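PDB 2HR2: DUF3856 domain-containing protein from Chlorobium tepidum, which is of unknown function but, as an all-helical TPR-like superhelix, may serve as a scaffold that binds other proteins or peptides. Local coordinates for residues Y27-A31 and E65-L70; A14-A18 and N33-A37; V105-L110 and E124-V128; A11-L15 and F55-C59. All coordinates share one frame; numbering follows the deposited sequence.

Overall arrangement
All four contacts are helix-to-helix packings within a single alpha-alpha superhelix. Contacts 2 and 4 lie at one end: their centres are about 6 Å apart, both use helix 4-24 and share Ala-14 and Leu-15, and together they join helices 4-24, 27-41 and 52-69. Contact 1, centred about 11 Å from contact 2, pairs the start of helix 27-41 with the end of helix 52-69. Contact 3, on helices 97-114 and 118-134, lies across the chain's centre from contact 2, about 23 Å away between centres; Ser-107 still touches Glu-65 of contact 1. No active site is known; bound glycerol, probably from the crystallisation liquor, lies near Glu-65 and Tyr-106.

Contact 1: residues Y27-A31 and E65-L70; sequences YDEAA and EALAGL
Ala-66 presses its methyl group into the first turn of helix 27-41, where the alpha carbons of Tyr-27 and Ala-66 come within 4.7 Å. Its CB meets the Ala-31 CB at 4.1 Å and the Ala-30 CB at 4.2 Å, and it also rests against the Tyr-27 carbonyl oxygen. Three small residues suit this tight, buried seam and are consistent with an axis separation of 8.5 Å between the nearly antiparallel segments. Beside it the Tyr-27 ring turns one face to Gly-69, whose CA sits 4.0 Å from the ring centroid in a CH-pi contact displaced toward the rim. Having no side chain, Gly-69 leaves room for that ring.

Toward solvent the contact thins to Leu-70 and the exposed Asp-28. Leu-70 closes the segment with its CG 3.6 Å from Tyr-27 CB, while CD2 reaches Asp-28. With its CG anti to the carbonyl carbon (chi1 -71°), Asp-28 brings OD1 back over that leucine tip.

Leu-22 of helix 4-24 packs on Ala-30, Glu-65 and Ala-66, Leu-67 faces helix 73-90, and Glu-65 touches Ser-103 and Ser-107 of helix 97-114.

Contact 2: residues A14-A18 and N33-A37; sequences ALSDA and NCRRA
The guanidinium group of Arg-36 lies with one face over Ala-14, whose CB stands 3.6 Å from its plane, displaced toward the rim and nearest NH2. The same group bonds to Asn-33 OD1, which accepts a hydrogen bond from Arg-36 NH2 at 3.2 Å, with a weak second one from NE. The oxygen lies 16° out of the guanidinium plane, and NH2 approaches from above the carbonyl plane. A bend at chi3 (67°) folds the arginine back along its own helix to reach the amide. The other end of that amide, ND2, bonds to Gln-21 OE1, so both polar atoms of the Asn-33 side chain have partners.

Beneath this polar rim the helices meet through small residues. Ala-14 CB touches Ala-37 CB at 3.7 Å, and one turn along Ala-18 CB sits 3.7 Å from both Asn-33 CB and Cys-34 SG. Alanines at these places let the axes approach to 8.1 Å, at 164° between directions.

Asp-17, at the margin, forms a salt bridge with Arg-20. Helix 52-69 covers the other side of this antiparallel pair, Phe-55 reaching Leu-15 and Cys-59 reaching Ala-37.

Contact 3: residues V105-L110 and E124-V128; sequences VYSRAL and EFKKV
An antiparallel helical hairpin of the alpha-alpha superhelix, helix 97-114 followed after a short turn by helix 118-134, packs here around Ala-109 and Phe-125. The Ala-109 methyl points at the middle of the phenylalanine ring, its CB 3.6 Å from the centroid and only 8° off the ring normal, a CH-pi contact over the centre of one face. Phe-125 CG is anti to the carbonyl carbon (chi1 -78°), which swings the ring across toward the partner helix. Leu-110 CD2 meets the rim at Phe-125 CZ, 4.1 Å away, and Tyr-106 CE1 comes to the ring edge, 4.3 Å from Phe-125 CE1. Were Phe-125 an alanine, the Ala-109 methyl would probably lose its flat cover and a gap would open beside Tyr-106 and Leu-110. Ala-149 and Ile-153 of helix 142-157 also pack on the ring.

Farther along, two valines slide past each other in opposite directions, Val-105 CG1 lying 3.7 Å from Val-128 CG2. Val-128 CG2 also lies near the plane at the edge of the Tyr-106 ring, 4.0 Å from Tyr-106 CB.

On the other flank Glu-124 CB rests on Ala-109 CB, and its chain then bends at chi2 so that the carboxylate reaches Arg-108. The salt bridge is long, Arg-108 NH1 to Glu-124 OE2 at 3.6 Å, with the two planes 80° apart. Arg-108 NE pairs more strongly with Asp-81 of helix 73-90. The arginine thus spans two acids, and the mixed contact is consistent with a hydrophobic seam bordered by charges that would also tie the hairpin to the preceding helix.

Contact 4: residues A11-L15 and F55-C59; sequences AYLAL and FDAFC
Phe-55 provides most of the aromatic contact, reaching from helix 52-69 to the face of helix 4-24. Its CG is anti to the backbone N (chi1 -173°), which sends the ring straight toward helix 4-24 across the wide helix spacing: the two segments run nearly parallel, 22° apart, with axes 11.5 Å from each other. Large side chains suit such a spacing. The Tyr-12 ring lies near it with planes at 27°, but the two are slid so far apart, 5.7 Å between centroids, that they barely overlap; Tyr-12 CD1 and Phe-55 CE1 are the atoms that meet.

Among the apolar contacts, Ala-11 CB sits 3.6 Å from Phe-55 CZ, its small size leaving room for the tip of the ring. The branches of Leu-15 divide the rest between them. Leu-15 CD2 lies 3.9 Å from Phe-55 CE1 and 4.1 Å from Phe-58 CB, while CD1 turns to Cys-59 SG at 4.0 Å. A forked side chain can serve the phenylalanine side and the cysteine at once.

The polar element is slight: Ala-11 O, already bonded to Leu-15 N within its helix, faces Phe-55 CZ at the ring edge, in the ring plane. A serine in place of Phe-55 would probably leave Ala-11 and Leu-15 facing a gap, and Tyr-12 without its aromatic neighbour.

Phe-50 meets the Phe-55 ring edge-to-face. Helix 27-41 lies on one flank, Met-38 touching Cys-59, and Phe-58 leads on to Glu-97 and Leu-100 of helix 97-114.

Contact 1: residues Y27-A31 and E65-L70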
loop_
_atom_site.group_PDB
_atom_site.type_symbol
_atom_site.label_atom_id
_atom_site.label_comp_id
_atom_site.label_asym_id
_atom_site.label_seq_id
_atom_site.Cartn_x
_atom_site.Cartn_y
_atom_site.Cartn_z
ATOM N N TYR A 27 13.023 -3.049 -3.328
ATOM C CA TYR A 27 12.207 -2.822 -2.135
ATOM C C TYR A 27 12.911 -2.082 -0.999
ATOM O O TYR A 27 12.278 -1.290 -0.300
ATOM C CB TYR A 27 11.617 -4.140 -1.632
ATOM C CG TYR A 27 10.780 -4.856 -2.668
ATOM C CD1 TYR A 27 9.721 -4.210 -3.298
ATOM C CD2 TYR A 27 11.023 -6.185 -2.994
ATOM C CE1 TYR A 27 8.943 -4.852 -4.250
ATOM C CE2 TYR A 27 10.242 -6.843 -3.941
ATOM C CZ TYR A 27 9.203 -6.168 -4.566
ATOM O OH TYR A 27 8.418 -6.800 -5.499
ATOM N N ASP A 28 14.202 -2.340 -0.807
ATOM C CA ASP A 28 14.986 -1.644 0.217
ATOM C C ASP A 28 14.962 -0.134 -0.022
ATOM O O ASP A 28 14.716 0.648 0.896
ATOM C CB ASP A 28 16.457 -2.098 0.208
ATOM C CG ASP A 28 16.656 -3.521 0.728
ATOM O OD1 ASP A 28 16.087 -3.868 1.781
ATOM O OD2 ASP A 28 17.422 -4.286 0.105
ATOM N N GLU A 29 15.207 0.266 -1.267
ATOM C CA GLU A 29 15.233 1.687 -1.637
ATOM C C GLU A 29 13.840 2.294 -1.576
ATOM O O GLU A 29 13.673 3.426 -1.136
ATOM C CB GLU A 29 15.820 1.920 -3.038
ATOM C CG GLU A 29 17.321 1.640 -3.188
ATOM C CD GLU A 29 17.674 0.148 -3.165
ATOM O OE1 GLU A 29 16.744 -0.691 -3.077
ATOM O OE2 GLU A 29 18.882 -0.185 -3.234
ATOM N N ALA A 30 12.849 1.534 -2.027
ATOM C CA ALA A 30 11.468 1.988 -2.026
ATOM C C ALA A 30 10.971 2.281 -0.614
ATOM O O ALA A 30 10.299 3.288 -0.380
ATOM C CB ALA A 30 10.574 0.946 -2.691
ATOM N N ALA A 31 11.297 1.398 0.323
ATOM C CA ALA A 31 10.892 1.579 1.710
ATOM C C ALA A 31 11.513 2.848 2.272
ATOM O O ALA A 31 10.833 3.639 2.914
ATOM C CB ALA A 31 11.292 0.384 2.543
ATOM N N GLU A 65 3.857 -2.498 0.663
ATOM C CA GLU A 65 4.221 -3.337 -0.481
ATOM C C GLU A 65 5.712 -3.668 -0.463
ATOM O O GLU A 65 6.097 -4.806 -0.728
ATOM C CB GLU A 65 3.863 -2.648 -1.807
ATOM C CG GLU A 65 4.295 -3.436 -3.053
ATOM C CD GLU A 65 3.920 -2.768 -4.383
ATOM O OE1 GLU A 65 3.103 -1.808 -4.394
ATOM O OE2 GLU A 65 4.451 -3.225 -5.425
ATOM N N ALA A 66 6.543 -2.670 -0.168
ATOM C CA ALA A 66 7.991 -2.866 -0.121
ATOM C C ALA A 66 8.389 -3.828 0.996
ATOM O O ALA A 66 9.177 -4.747 0.780
ATOM C CB ALA A 66 8.702 -1.540 0.061
ATOM N N LEU A 67 7.837 -3.609 2.185
ATOM C CA LEU A 67 8.132 -4.451 3.338
ATOM C C LEU A 67 7.652 -5.889 3.139
ATOM O O LEU A 67 8.290 -6.835 3.618
ATOM C CB LEU A 67 7.517 -3.849 4.600
ATOM C CG LEU A 67 8.156 -2.532 5.052
ATOM C CD1 LEU A 67 7.293 -1.848 6.096
ATOM C CD2 LEU A 67 9.571 -2.750 5.579
ATOM N N ALA A 68 6.526 -6.050 2.447
ATOM C CA ALA A 68 6.007 -7.375 2.129
ATOM C C ALA A 68 6.990 -8.072 1.198
ATOM O O ALA A 68 7.271 -9.259 1.361
ATOM C CB ALA A 68 4.639 -7.266 1.465
ATOM N N GLY A 69 7.508 -7.316 0.230
ATOM C CA GLY A 69 8.500 -7.816 -0.718
ATOM C C GLY A 69 9.773 -8.291 -0.035
ATOM O O GLY A 69 10.368 -9.293 -0.445
ATOM N N LEU A 70 10.184 -7.580 1.015
ATOM C CA LEU A 70 11.371 -7.947 1.786
ATOM C C LEU A 70 11.087 -9.038 2.823
ATOM O O LEU A 70 12.004 -9.507 3.490
ATOM C CB LEU A 70 11.943 -6.713 2.485
ATOM C CG LEU A 70 12.453 -5.592 1.574
ATOM C CD1 LEU A 70 12.707 -4.326 2.380
ATOM C CD2 LEU A 70 13.705 -6.017 0.818
#

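Contact 2: residues A14-A18 and N33-A37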
loop_
_atom_site.group_PDB
_atom_site.type_symbol
_atom_site.label_atom_id
_atom_site.label_comp_id
_atom_site.label_asym_id
_atom_site.label_seq_id
_atom_site.Cartn_x
_atom_site.Cartn_y
_atom_site.Cartn_z
ATOM N N ALA A 14 10.076 12.143 -3.881
ATOM C CA ALA A 14 10.503 11.005 -3.081
ATOM C C ALA A 14 9.524 9.846 -3.268
ATOM O O ALA A 14 9.950 8.701 -3.428
ATOM C CB ALA A 14 10.603 11.388 -1.612
ATOM N N LEU A 15 8.223 10.149 -3.261
ATOM C CA LEU A 15 7.197 9.122 -3.444
ATOM C C LEU A 15 7.206 8.573 -4.870
ATOM O O LEU A 15 7.035 7.370 -5.051
ATOM C CB LEU A 15 5.804 9.637 -3.078
ATOM C CG LEU A 15 4.677 8.590 -3.097
ATOM C CD1 LEU A 15 4.930 7.483 -2.086
ATOM C CD2 LEU A 15 3.336 9.243 -2.817
ATOM N N SER A 16 7.386 9.428 -5.878
ATOM C CA SER A 16 7.448 8.953 -7.259
ATOM C C SER A 16 8.628 8.005 -7.440
ATOM O O SER A 16 8.497 6.984 -8.099
ATOM C CB SER A 16 7.544 10.111 -8.251
ATOM O OG SER A 16 6.329 10.837 -8.304
ATOM N N ASP A 17 9.777 8.350 -6.852
ATOM C CA ASP A 17 10.963 7.493 -6.916
ATOM C C ASP A 17 10.654 6.132 -6.293
ATOM O O ASP A 17 10.988 5.091 -6.867
ATOM C CB ASP A 17 12.172 8.128 -6.201
ATOM C CG ASP A 17 12.781 9.305 -6.972
ATOM O OD1 ASP A 17 12.351 9.550 -8.115
ATOM O OD2 ASP A 17 13.696 9.981 -6.435
ATOM N N ALA A 18 10.008 6.147 -5.131
ATOM C CA ALA A 18 9.632 4.916 -4.436
ATOM C C ALA A 18 8.729 4.044 -5.294
ATOM O O ALA A 18 8.921 2.837 -5.366
ATOM C CB ALA A 18 8.945 5.235 -3.125
ATOM N N ASN A 33 12.596 5.518 0.620
ATOM C CA ASN A 33 11.985 6.695 -0.015
ATOM C C ASN A 33 10.565 7.005 0.461
ATOM O O ASN A 33 10.177 8.171 0.487
ATOM C CB ASN A 33 12.010 6.588 -1.541
ATOM C CG ASN A 33 13.350 6.965 -2.134
ATOM O OD1 ASN A 33 14.053 7.819 -1.611
ATOM N ND2 ASN A 33 13.689 6.353 -3.255
ATOM N N CYS A 34 9.789 5.981 0.813
ATOM C CA CYS A 34 8.450 6.199 1.368
ATOM C C CYS A 34 8.534 6.874 2.727
ATOM O O CYS A 34 7.779 7.802 3.005
ATOM C CB CYS A 34 7.691 4.890 1.527
ATOM S SG CYS A 34 7.220 4.134 -0.020
ATOM N N ARG A 35 9.436 6.392 3.577
ATOM C CA ARG A 35 9.632 6.988 4.889
ATOM C C ARG A 35 10.162 8.410 4.726
ATOM O O ARG A 35 9.736 9.322 5.438
ATOM C CB ARG A 35 10.617 6.181 5.729
ATOM C CG ARG A 35 10.241 4.732 6.012
ATOM C CD ARG A 35 11.300 4.119 6.920
ATOM N NE ARG A 35 11.481 2.675 6.756
ATOM C CZ ARG A 35 10.750 1.720 7.328
ATOM N NH1 ARG A 35 9.708 2.010 8.101
ATOM N NH2 ARG A 35 11.054 0.446 7.103
ATOM N N ARG A 36 11.083 8.598 3.781
ATOM C CA ARG A 36 11.660 9.916 3.528
ATOM C C ARG A 36 10.594 10.899 3.041
ATOM O O ARG A 36 10.596 12.061 3.436
ATOM C CB ARG A 36 12.811 9.830 2.524
ATOM C CG ARG A 36 13.569 11.147 2.364
ATOM C CD ARG A 36 14.893 10.980 1.621
ATOM N NE ARG A 36 14.728 10.614 0.216
ATOM C CZ ARG A 36 14.414 11.458 -0.766
ATOM N NH1 ARG A 36 14.192 12.744 -0.527
ATOM N NH2 ARG A 36 14.296 11.010 -2.009
ATOM N N ALA A 37 9.683 10.422 2.197
ATOM C CA ALA A 37 8.601 11.256 1.679
ATOM C C ALA A 37 7.708 11.781 2.804
ATOM O O ALA A 37 7.305 12.944 2.782
ATOM C CB ALA A 37 7.771 10.492 0.662
#

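Contact 3: residues V105-L110 and E124-V128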
loop_
_atom_site.group_PDB
_atom_site.type_symbol
_atom_site.label_atom_id
_atom_site.label_comp_id
_atom_site.label_asym_id
_atom_site.label_seq_id
_atom_site.Cartn_x
_atom_site.Cartn_y
_atom_site.Cartn_z
ATOM N N VAL A 105 -4.674 -3.751 0.875
ATOM C CA VAL A 105 -5.431 -4.926 1.310
ATOM C C VAL A 105 -4.634 -6.188 0.972
ATOM O O VAL A 105 -4.576 -7.124 1.768
ATOM C CB VAL A 105 -6.844 -4.956 0.662
ATOM C CG1 VAL A 105 -7.612 -6.213 1.031
ATOM C CG2 VAL A 105 -7.648 -3.748 1.088
ATOM N N TYR A 106 -4.016 -6.195 -0.207
ATOM C CA TYR A 106 -3.195 -7.309 -0.655
ATOM C C TYR A 106 -1.966 -7.459 0.229
ATOM O O TYR A 106 -1.640 -8.567 0.643
ATOM C CB TYR A 106 -2.800 -7.094 -2.111
ATOM C CG TYR A 106 -1.988 -8.210 -2.720
ATOM C CD1 TYR A 106 -2.542 -9.472 -2.913
ATOM C CD2 TYR A 106 -0.686 -7.989 -3.153
ATOM C CE1 TYR A 106 -1.807 -10.493 -3.491
ATOM C CE2 TYR A 106 0.050 -8.999 -3.724
ATOM C CZ TYR A 106 -0.513 -10.250 -3.894
ATOM O OH TYR A 106 0.227 -11.251 -4.480
ATOM N N SER A 107 -1.299 -6.347 0.530
ATOM C CA SER A 107 -0.142 -6.361 1.429
ATOM C C SER A 107 -0.521 -6.920 2.802
ATOM O O SER A 107 0.237 -7.690 3.394
ATOM C CB SER A 107 0.437 -4.948 1.600
ATOM O OG SER A 107 1.003 -4.444 0.401
ATOM N N ARG A 108 -1.692 -6.529 3.302
ATOM C CA ARG A 108 -2.166 -7.003 4.590
ATOM C C ARG A 108 -2.372 -8.509 4.572
ATOM O O ARG A 108 -2.025 -9.193 5.535
ATOM C CB ARG A 108 -3.466 -6.306 4.986
ATOM C CG ARG A 108 -3.953 -6.707 6.367
ATOM C CD ARG A 108 -4.987 -5.753 6.911
ATOM N NE ARG A 108 -5.168 -5.983 8.342
ATOM C CZ ARG A 108 -5.985 -6.885 8.872
ATOM N NH1 ARG A 108 -6.720 -7.688 8.116
ATOM N NH2 ARG A 108 -6.050 -6.990 10.186
ATOM N N ALA A 109 -2.940 -9.018 3.481
ATOM C CA ALA A 109 -3.158 -10.454 3.336
ATOM C C ALA A 109 -1.824 -11.202 3.337
ATOM O O ALA A 109 -1.675 -12.197 4.045
ATOM C CB ALA A 109 -3.928 -10.747 2.065
ATOM N N LEU A 110 -0.858 -10.709 2.557
ATOM C CA LEU A 110 0.473 -11.316 2.496
ATOM C C LEU A 110 1.176 -11.275 3.847
ATOM O O LEU A 110 1.861 -12.224 4.215
ATOM C CB LEU A 110 1.363 -10.614 1.467
ATOM C CG LEU A 110 1.008 -10.673 -0.019
ATOM C CD1 LEU A 110 1.983 -9.811 -0.821
ATOM C CD2 LEU A 110 0.995 -12.106 -0.535
ATOM N N GLU A 124 -9.060 -11.735 3.761
ATOM C CA GLU A 124 -8.429 -10.587 3.095
ATOM C C GLU A 124 -8.106 -10.897 1.640
ATOM O O GLU A 124 -8.265 -10.029 0.787
ATOM C CB GLU A 124 -7.184 -10.108 3.837
ATOM C CG GLU A 124 -7.515 -9.324 5.095
ATOM C CD GLU A 124 -7.996 -7.895 4.816
ATOM O OE1 GLU A 124 -7.313 -7.170 4.069
ATOM O OE2 GLU A 124 -9.027 -7.477 5.380
ATOM N N PHE A 125 -7.646 -12.120 1.358
ATOM C CA PHE A 125 -7.395 -12.529 -0.034
ATOM C C PHE A 125 -8.695 -12.538 -0.837
ATOM O O PHE A 125 -8.695 -12.180 -2.011
ATOM C CB PHE A 125 -6.723 -13.901 -0.136
ATOM C CG PHE A 125 -5.250 -13.888 0.162
ATOM C CD1 PHE A 125 -4.368 -13.229 -0.680
ATOM C CD2 PHE A 125 -4.738 -14.578 1.249
ATOM C CE1 PHE A 125 -3.003 -13.226 -0.427
ATOM C CE2 PHE A 125 -3.370 -14.585 1.505
ATOM C CZ PHE A 125 -2.504 -13.906 0.666
ATOM N N LYS A 126 -9.792 -12.959 -0.205
ATOM C CA LYS A 126 -11.105 -12.942 -0.848
ATOM C C LYS A 126 -11.502 -11.493 -1.150
ATOM O O LYS A 126 -12.036 -11.205 -2.219
ATOM C CB LYS A 126 -12.167 -13.605 0.041
ATOM C CG LYS A 126 -13.516 -13.860 -0.645
ATOM C CD LYS A 126 -14.561 -14.477 0.308
ATOM N N LYS A 127 -11.228 -10.589 -0.206
ATOM C CA LYS A 127 -11.551 -9.165 -0.346
ATOM C C LYS A 127 -10.798 -8.535 -1.520
ATOM O O LYS A 127 -11.341 -7.669 -2.203
ATOM C CB LYS A 127 -11.235 -8.421 0.968
ATOM C CG LYS A 127 -11.598 -6.929 1.024
ATOM C CD LYS A 127 -13.103 -6.671 1.081
ATOM C CE LYS A 127 -13.401 -5.166 1.119
ATOM N NZ LYS A 127 -14.859 -4.860 1.170
ATOM N N VAL A 128 -9.555 -8.966 -1.746
ATOM C CA VAL A 128 -8.761 -8.460 -2.864
ATOM C C VAL A 128 -9.460 -8.794 -4.180
ATOM O O VAL A 128 -9.611 -7.927 -5.040
ATOM C CB VAL A 128 -7.310 -9.021 -2.874
ATOM C CG1 VAL A 128 -6.585 -8.636 -4.155
ATOM C CG2 VAL A 128 -6.522 -8.509 -1.681
#

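Contact 4: residues A11-L15 and F55-C59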
loop_
_atom_site.group_PDB
_atom_site.type_symbol
_atom_site.label_atom_id
_atom_site.label_comp_id
_atom_site.label_asym_id
_atom_site.label_seq_id
_atom_site.Cartn_x
_atom_site.Cartn_y
_atom_site.Cartn_z
ATOM N N ALA A 11 8.717 15.962 -1.320
ATOM C CA ALA A 11 7.926 14.811 -0.888
ATOM C C ALA A 11 7.330 14.068 -2.078
ATOM O O ALA A 11 7.367 12.843 -2.117
ATOM C CB ALA A 11 6.825 15.253 0.069
ATOM N N TYR A 12 6.773 14.809 -3.034
ATOM C CA TYR A 12 6.216 14.204 -4.251
ATOM C C TYR A 12 7.262 13.422 -5.045
ATOM O O TYR A 12 6.989 12.312 -5.484
ATOM C CB TYR A 12 5.523 15.244 -5.149
ATOM C CG TYR A 12 4.022 15.320 -4.960
ATOM C CD1 TYR A 12 3.462 15.849 -3.805
ATOM C CD2 TYR A 12 3.162 14.865 -5.954
ATOM C CE1 TYR A 12 2.082 15.915 -3.639
ATOM C CE2 TYR A 12 1.787 14.925 -5.800
ATOM C CZ TYR A 12 1.251 15.451 -4.642
ATOM O OH TYR A 12 -0.117 15.507 -4.501
ATOM N N LEU A 13 8.455 13.988 -5.215
ATOM C CA LEU A 13 9.516 13.304 -5.956
ATOM C C LEU A 13 10.036 12.075 -5.210
ATOM O O LEU A 13 10.399 11.082 -5.838
ATOM C CB LEU A 13 10.661 14.258 -6.292
ATOM C CG LEU A 13 10.303 15.387 -7.262
ATOM C CD1 LEU A 13 11.472 16.352 -7.430
ATOM C CD2 LEU A 13 9.875 14.840 -8.608
ATOM N N ALA A 14 10.076 12.143 -3.881
ATOM C CA ALA A 14 10.503 11.005 -3.081
ATOM C C ALA A 14 9.524 9.846 -3.268
ATOM O O ALA A 14 9.950 8.701 -3.428
ATOM C CB ALA A 14 10.603 11.388 -1.612
ATOM N N LEU A 15 8.223 10.149 -3.261
ATOM C CA LEU A 15 7.197 9.122 -3.444
ATOM C C LEU A 15 7.206 8.573 -4.870
ATOM O O LEU A 15 7.035 7.370 -5.051
ATOM C CB LEU A 15 5.804 9.637 -3.078
ATOM C CG LEU A 15 4.677 8.590 -3.097
ATOM C CD1 LEU A 15 4.930 7.483 -2.086
ATOM C CD2 LEU A 15 3.336 9.243 -2.817
ATOM N N PHE A 55 -1.811 11.815 1.458
ATOM C CA PHE A 55 -0.415 11.607 1.117
ATOM C C PHE A 55 0.228 10.544 2.006
ATOM O O PHE A 55 0.950 9.680 1.509
ATOM C CB PHE A 55 0.362 12.915 1.206
ATOM C CG PHE A 55 1.771 12.808 0.714
ATOM C CD1 PHE A 55 2.043 12.838 -0.643
ATOM C CD2 PHE A 55 2.826 12.676 1.602
ATOM C CE1 PHE A 55 3.336 12.739 -1.107
ATOM C CE2 PHE A 55 4.128 12.579 1.146
ATOM C CZ PHE A 55 4.383 12.609 -0.210
ATOM N N ASP A 56 -0.028 10.607 3.311
ATOM C CA ASP A 56 0.503 9.603 4.239
ATOM C C ASP A 56 -0.054 8.205 3.920
ATOM O O ASP A 56 0.664 7.203 4.036
ATOM C CB ASP A 56 0.227 9.989 5.703
ATOM C CG ASP A 56 1.064 11.184 6.174
ATOM O OD1 ASP A 56 2.147 11.437 5.608
ATOM O OD2 ASP A 56 0.643 11.868 7.129
ATOM N N ALA A 57 -1.317 8.141 3.503
ATOM C CA ALA A 57 -1.928 6.869 3.124
ATOM C C ALA A 57 -1.219 6.246 1.925
ATOM O O ALA A 57 -0.968 5.043 1.900
ATOM C CB ALA A 57 -3.402 7.063 2.811
ATOM N N PHE A 58 -0.894 7.074 0.940
ATOM C CA PHE A 58 -0.213 6.624 -0.267
ATOM C C PHE A 58 1.180 6.110 0.095
ATOM O O PHE A 58 1.608 5.071 -0.405
ATOM C CB PHE A 58 -0.110 7.778 -1.268
ATOM C CG PHE A 58 -1.411 8.132 -1.962
ATOM C CD1 PHE A 58 -2.659 7.920 -1.370
ATOM C CD2 PHE A 58 -1.370 8.772 -3.195
ATOM C CE1 PHE A 58 -3.828 8.285 -2.020
ATOM C CE2 PHE A 58 -2.536 9.142 -3.849
ATOM C CZ PHE A 58 -3.767 8.898 -3.259
ATOM N N CYS A 59 1.874 6.832 0.972
ATOM C CA CYS A 59 3.205 6.431 1.424
ATOM C C CYS A 59 3.163 5.106 2.184
ATOM O O CYS A 59 4.018 4.239 1.968
ATOM C CB CYS A 59 3.828 7.511 2.317
ATOM S SG CYS A 59 4.181 9.071 1.488
#